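Local coordinates for protein oligopeptide ABC transporter OppAIV (Borrelia burgdorferi B31, PDB 4GL8) that probably binds oligopeptides outside the cytoplasmic membrane and delivers them to an ABC transporter for uptake, at residues Ala308-Val322 with Ile385-Ile399. Numbering follows the deposited sequence.
Sequences ALSFAIDRKTLTESV and IAEFIQNQWKKNLNI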
# COMPACT_ATOMS: atom_id res chain seq x y z
N ALA A 308 19.71 -2.27 19.01
CA ALA A 308 20.00 -3.68 19.33
C ALA A 308 19.10 -4.64 18.59
O ALA A 308 19.58 -5.57 18.01
CB ALA A 308 19.89 -3.92 20.82
N LEU A 309 17.80 -4.40 18.60
CA LEU A 309 16.87 -5.26 17.87
C LEU A 309 17.20 -5.22 16.39
O LEU A 309 17.19 -6.25 15.72
CB LEU A 309 15.42 -4.83 18.10
CG LEU A 309 14.90 -4.81 19.55
CD1 LEU A 309 13.53 -4.16 19.61
CD2 LEU A 309 14.90 -6.18 20.20
N SER A 310 17.50 -4.05 15.86
CA SER A 310 17.75 -3.91 14.42
C SER A 310 19.06 -4.58 14.00
O SER A 310 19.10 -5.32 13.04
CB SER A 310 17.75 -2.43 14.01
OG SER A 310 18.01 -2.30 12.62
N PHE A 311 20.12 -4.35 14.76
CA PHE A 311 21.43 -4.95 14.48
C PHE A 311 21.51 -6.46 14.80
O PHE A 311 22.38 -7.14 14.28
CB PHE A 311 22.53 -4.25 15.27
CG PHE A 311 23.06 -3.03 14.61
CD1 PHE A 311 22.61 -1.77 14.98
CD2 PHE A 311 24.03 -3.12 13.65
CE1 PHE A 311 23.11 -0.63 14.37
CE2 PHE A 311 24.53 -1.97 13.04
CZ PHE A 311 24.07 -0.73 13.41
N ALA A 312 20.62 -6.96 15.66
CA ALA A 312 20.60 -8.38 16.01
C ALA A 312 19.96 -9.29 14.94
O ALA A 312 19.98 -10.52 15.11
CB ALA A 312 19.88 -8.57 17.33
N ILE A 313 19.40 -8.74 13.86
CA ILE A 313 18.80 -9.57 12.80
C ILE A 313 19.75 -9.80 11.62
O ILE A 313 20.22 -8.86 10.99
CB ILE A 313 17.57 -8.90 12.16
CG1 ILE A 313 16.52 -8.45 13.20
CG2 ILE A 313 16.98 -9.81 11.08
CD1 ILE A 313 15.89 -9.56 13.98
N ASP A 314 19.98 -11.06 11.26
CA ASP A 314 20.80 -11.37 10.08
C ASP A 314 19.93 -11.27 8.81
O ASP A 314 19.28 -12.25 8.43
CB ASP A 314 21.39 -12.78 10.24
CG ASP A 314 22.27 -13.19 9.07
OD1 ASP A 314 22.52 -12.38 8.15
OD2 ASP A 314 22.71 -14.35 9.09
N ARG A 315 19.94 -10.10 8.17
CA ARG A 315 19.07 -9.78 7.04
C ARG A 315 19.32 -10.61 5.80
O ARG A 315 18.37 -10.98 5.12
CB ARG A 315 19.21 -8.29 6.64
CG ARG A 315 18.53 -7.36 7.62
CD ARG A 315 18.98 -5.91 7.49
NE ARG A 315 18.27 -5.06 8.45
CZ ARG A 315 18.57 -4.97 9.74
NH1 ARG A 315 19.60 -5.64 10.25
NH2 ARG A 315 17.85 -4.18 10.52
N LYS A 316 20.58 -10.86 5.49
CA LYS A 316 20.96 -11.69 4.35
C LYS A 316 20.42 -13.12 4.49
O LYS A 316 19.89 -13.69 3.54
CB LYS A 316 22.48 -11.74 4.16
N THR A 317 20.57 -13.69 5.68
CA THR A 317 20.07 -15.05 5.92
C THR A 317 18.54 -15.08 5.78
O THR A 317 17.99 -16.05 5.26
CB THR A 317 20.49 -15.53 7.31
OG1 THR A 317 21.90 -15.74 7.31
CG2 THR A 317 19.80 -16.82 7.71
N LEU A 318 17.88 -14.00 6.19
CA LEU A 318 16.42 -13.91 6.06
C LEU A 318 16.01 -13.97 4.59
O LEU A 318 15.09 -14.71 4.24
CB LEU A 318 15.86 -12.66 6.72
CG LEU A 318 14.36 -12.37 6.51
CD1 LEU A 318 13.46 -13.50 7.04
CD2 LEU A 318 13.96 -11.06 7.17
N THR A 319 16.66 -13.19 3.74
CA THR A 319 16.31 -13.19 2.32
C THR A 319 16.77 -14.47 1.60
O THR A 319 16.05 -14.96 0.74
CB THR A 319 16.77 -11.92 1.56
OG1 THR A 319 18.17 -11.74 1.72
CG2 THR A 319 16.08 -10.70 2.09
N GLU A 320 17.91 -15.05 1.96
CA GLU A 320 18.43 -16.21 1.20
C GLU A 320 18.00 -17.60 1.70
O GLU A 320 17.99 -18.55 0.92
CB GLU A 320 19.95 -16.15 1.11
CG GLU A 320 20.43 -14.85 0.49
CD GLU A 320 21.94 -14.79 0.33
OE1 GLU A 320 22.66 -15.50 1.08
OE2 GLU A 320 22.38 -14.02 -0.55
N SER A 321 17.64 -17.72 2.97
CA SER A 321 17.28 -19.02 3.55
C SER A 321 15.82 -19.12 3.98
O SER A 321 15.27 -20.21 4.04
CB SER A 321 18.18 -19.33 4.75
N VAL A 322 15.17 -18.00 4.28
CA VAL A 322 13.79 -18.04 4.76
C VAL A 322 12.77 -17.58 3.72
O VAL A 322 11.77 -18.23 3.50
CB VAL A 322 13.61 -17.16 6.01
CG1 VAL A 322 12.17 -17.27 6.51
CG2 VAL A 322 14.62 -17.55 7.09
N ILE A 385 8.63 -15.72 8.83
CA ILE A 385 9.49 -14.56 9.06
C ILE A 385 9.51 -14.22 10.55
O ILE A 385 10.57 -14.02 11.13
CB ILE A 385 9.04 -13.32 8.26
CG1 ILE A 385 9.14 -13.57 6.74
CG2 ILE A 385 9.91 -12.12 8.61
CD1 ILE A 385 8.40 -12.51 5.91
N ALA A 386 8.34 -14.17 11.18
CA ALA A 386 8.27 -13.87 12.63
C ALA A 386 9.03 -14.87 13.50
O ALA A 386 9.66 -14.49 14.49
CB ALA A 386 6.82 -13.77 13.08
N GLU A 387 8.97 -16.14 13.13
CA GLU A 387 9.70 -17.19 13.82
C GLU A 387 11.21 -17.04 13.67
O GLU A 387 11.96 -17.28 14.62
CB GLU A 387 9.22 -18.60 13.38
CG GLU A 387 7.94 -19.01 14.13
CD GLU A 387 7.23 -20.25 13.58
OE1 GLU A 387 7.74 -20.88 12.65
OE2 GLU A 387 6.13 -20.59 14.06
N PHE A 388 11.66 -16.65 12.47
CA PHE A 388 13.09 -16.33 12.26
C PHE A 388 13.52 -15.15 13.12
O PHE A 388 14.56 -15.19 13.76
CB PHE A 388 13.35 -15.99 10.80
CG PHE A 388 14.77 -15.61 10.49
CD1 PHE A 388 15.74 -16.58 10.26
CD2 PHE A 388 15.14 -14.26 10.35
CE1 PHE A 388 17.04 -16.23 9.93
CE2 PHE A 388 16.44 -13.91 10.03
CZ PHE A 388 17.39 -14.89 9.82
N ILE A 389 12.71 -14.09 13.15
CA ILE A 389 13.03 -12.90 13.94
C ILE A 389 13.09 -13.29 15.42
O ILE A 389 14.00 -12.90 16.12
CB ILE A 389 11.98 -11.78 13.77
CG1 ILE A 389 11.74 -11.41 12.31
CG2 ILE A 389 12.37 -10.55 14.60
CD1 ILE A 389 12.71 -10.45 11.73
N GLN A 390 12.12 -14.07 15.87
CA GLN A 390 12.07 -14.50 17.27
C GLN A 390 13.36 -15.19 17.67
O GLN A 390 13.94 -14.88 18.72
CB GLN A 390 10.90 -15.45 17.48
CG GLN A 390 10.85 -16.07 18.87
CD GLN A 390 9.65 -16.97 19.07
OE1 GLN A 390 9.43 -17.91 18.31
NE2 GLN A 390 8.88 -16.71 20.12
N ASN A 391 13.78 -16.12 16.80
CA ASN A 391 15.00 -16.88 16.95
C ASN A 391 16.28 -16.04 16.88
O ASN A 391 17.25 -16.36 17.55
CB ASN A 391 15.07 -17.99 15.89
CG ASN A 391 16.33 -18.83 15.99
OD1 ASN A 391 17.40 -18.48 15.46
ND2 ASN A 391 16.21 -19.94 16.66
N GLN A 392 16.30 -15.02 16.04
CA GLN A 392 17.44 -14.11 15.99
C GLN A 392 17.59 -13.37 17.33
O GLN A 392 18.67 -13.34 17.90
CB GLN A 392 17.32 -13.10 14.84
CG GLN A 392 17.43 -13.72 13.45
CD GLN A 392 18.84 -14.18 13.14
OE1 GLN A 392 19.75 -13.37 13.01
NE2 GLN A 392 19.03 -15.49 13.06
N TRP A 393 16.51 -12.77 17.82
CA TRP A 393 16.54 -12.14 19.14
C TRP A 393 16.90 -13.08 20.32
O TRP A 393 17.66 -12.72 21.23
CB TRP A 393 15.24 -11.39 19.37
CG TRP A 393 15.11 -10.23 18.43
CD1 TRP A 393 16.13 -9.57 17.79
CD2 TRP A 393 13.92 -9.57 18.04
NE1 TRP A 393 15.64 -8.55 17.03
CE2 TRP A 393 14.29 -8.51 17.17
CE3 TRP A 393 12.56 -9.75 18.35
CZ2 TRP A 393 13.36 -7.68 16.60
CZ3 TRP A 393 11.65 -8.91 17.78
CH2 TRP A 393 12.06 -7.88 16.92
N LYS A 394 16.41 -14.31 20.27
CA LYS A 394 16.77 -15.26 21.31
C LYS A 394 18.26 -15.60 21.22
O LYS A 394 18.99 -15.41 22.18
CB LYS A 394 15.91 -16.52 21.24
CG LYS A 394 16.28 -17.59 22.27
CD LYS A 394 16.36 -17.01 23.68
CE LYS A 394 16.36 -18.08 24.77
NZ LYS A 394 16.21 -17.44 26.11
N LYS A 395 18.70 -16.07 20.06
CA LYS A 395 20.10 -16.43 19.85
C LYS A 395 21.10 -15.28 20.05
O LYS A 395 22.10 -15.45 20.71
CB LYS A 395 20.27 -17.01 18.44
CG LYS A 395 21.67 -17.52 18.15
CD LYS A 395 21.70 -18.54 17.01
CE LYS A 395 21.23 -17.98 15.66
NZ LYS A 395 22.17 -17.00 15.09
N ASN A 396 20.84 -14.09 19.51
CA ASN A 396 21.87 -13.03 19.53
C ASN A 396 21.79 -12.08 20.70
O ASN A 396 22.79 -11.45 21.04
CB ASN A 396 21.82 -12.21 18.25
CG ASN A 396 22.13 -13.05 17.03
OD1 ASN A 396 22.97 -13.92 17.08
ND2 ASN A 396 21.45 -12.76 15.92
N LEU A 397 20.61 -11.97 21.30
CA LEU A 397 20.39 -11.03 22.38
C LEU A 397 19.95 -11.72 23.67
O LEU A 397 19.97 -11.10 24.72
CB LEU A 397 19.35 -9.98 21.92
CG LEU A 397 19.76 -8.98 20.82
CD1 LEU A 397 18.66 -7.97 20.58
CD2 LEU A 397 21.03 -8.23 21.21
N ASN A 398 19.59 -13.01 23.59
CA ASN A 398 19.00 -13.74 24.72
C ASN A 398 17.76 -13.05 25.27
O ASN A 398 17.54 -13.03 26.48
CB ASN A 398 20.02 -13.95 25.85
CG ASN A 398 19.59 -15.05 26.81
OD1 ASN A 398 18.86 -15.95 26.42
ND2 ASN A 398 20.00 -14.96 28.06
N ILE A 399 16.94 -12.49 24.39
CA ILE A 399 15.60 -12.03 24.80
C ILE A 399 14.52 -12.90 24.18
O ILE A 399 14.72 -13.45 23.07
CB ILE A 399 15.36 -10.56 24.45
CG1 ILE A 399 15.21 -10.37 22.96
CG2 ILE A 399 16.52 -9.70 24.94
CD1 ILE A 399 15.23 -8.91 22.58
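A312 and I313, in the turn between helices 303-311 and 315-323, lie against N396 and Q392 of helix 380-397, while the axes of 315-322 and 385-397 run roughly antiparallel at 143°, 11.2 Å apart at their closest. The case illustrates how side-chain donors and acceptors of one helix can hold the backbone of another helix and of the turn that follows it. W393 NE1 gives a nearly straight hydrogen bond (164°) to L309 O, 3.1 Å away and close to the indole plane. About one helical turn further on, N396 ND2 donates to A312 O at 2.8 Å. Q392, bent at its second torsion, brings OE1 within 2.9 Å of D314 N, which approaches from above the amide's carbonyl plane. The indole is sandwiched: L309 CD2 makes a CH-pi contact 4.0 Å from the five-membered ring centroid, I389 CG2 covers the opposite face toward the rim, and A312 CB meets the edge. A312 CB also presses on L397 CG at 3.5 Å. At the other end, F388, its CG anti to the backbone N (chi1 178°), reaches the N-cap and facing side of helix 315-323, from D314 to V322. There D314 O lies at its edge, L318 CB touches CE2 (3.6 Å), and V322 CG2 and T317 CG2 approach obliquely. D314 also N-caps this helix through a weak bond from T317 N. I313 and I389 also both touch L495 of strand 492-504. Two consecutive helices joined by a short turn are thus packed against helix 380-397 within the family 5 solute-binding protein fold.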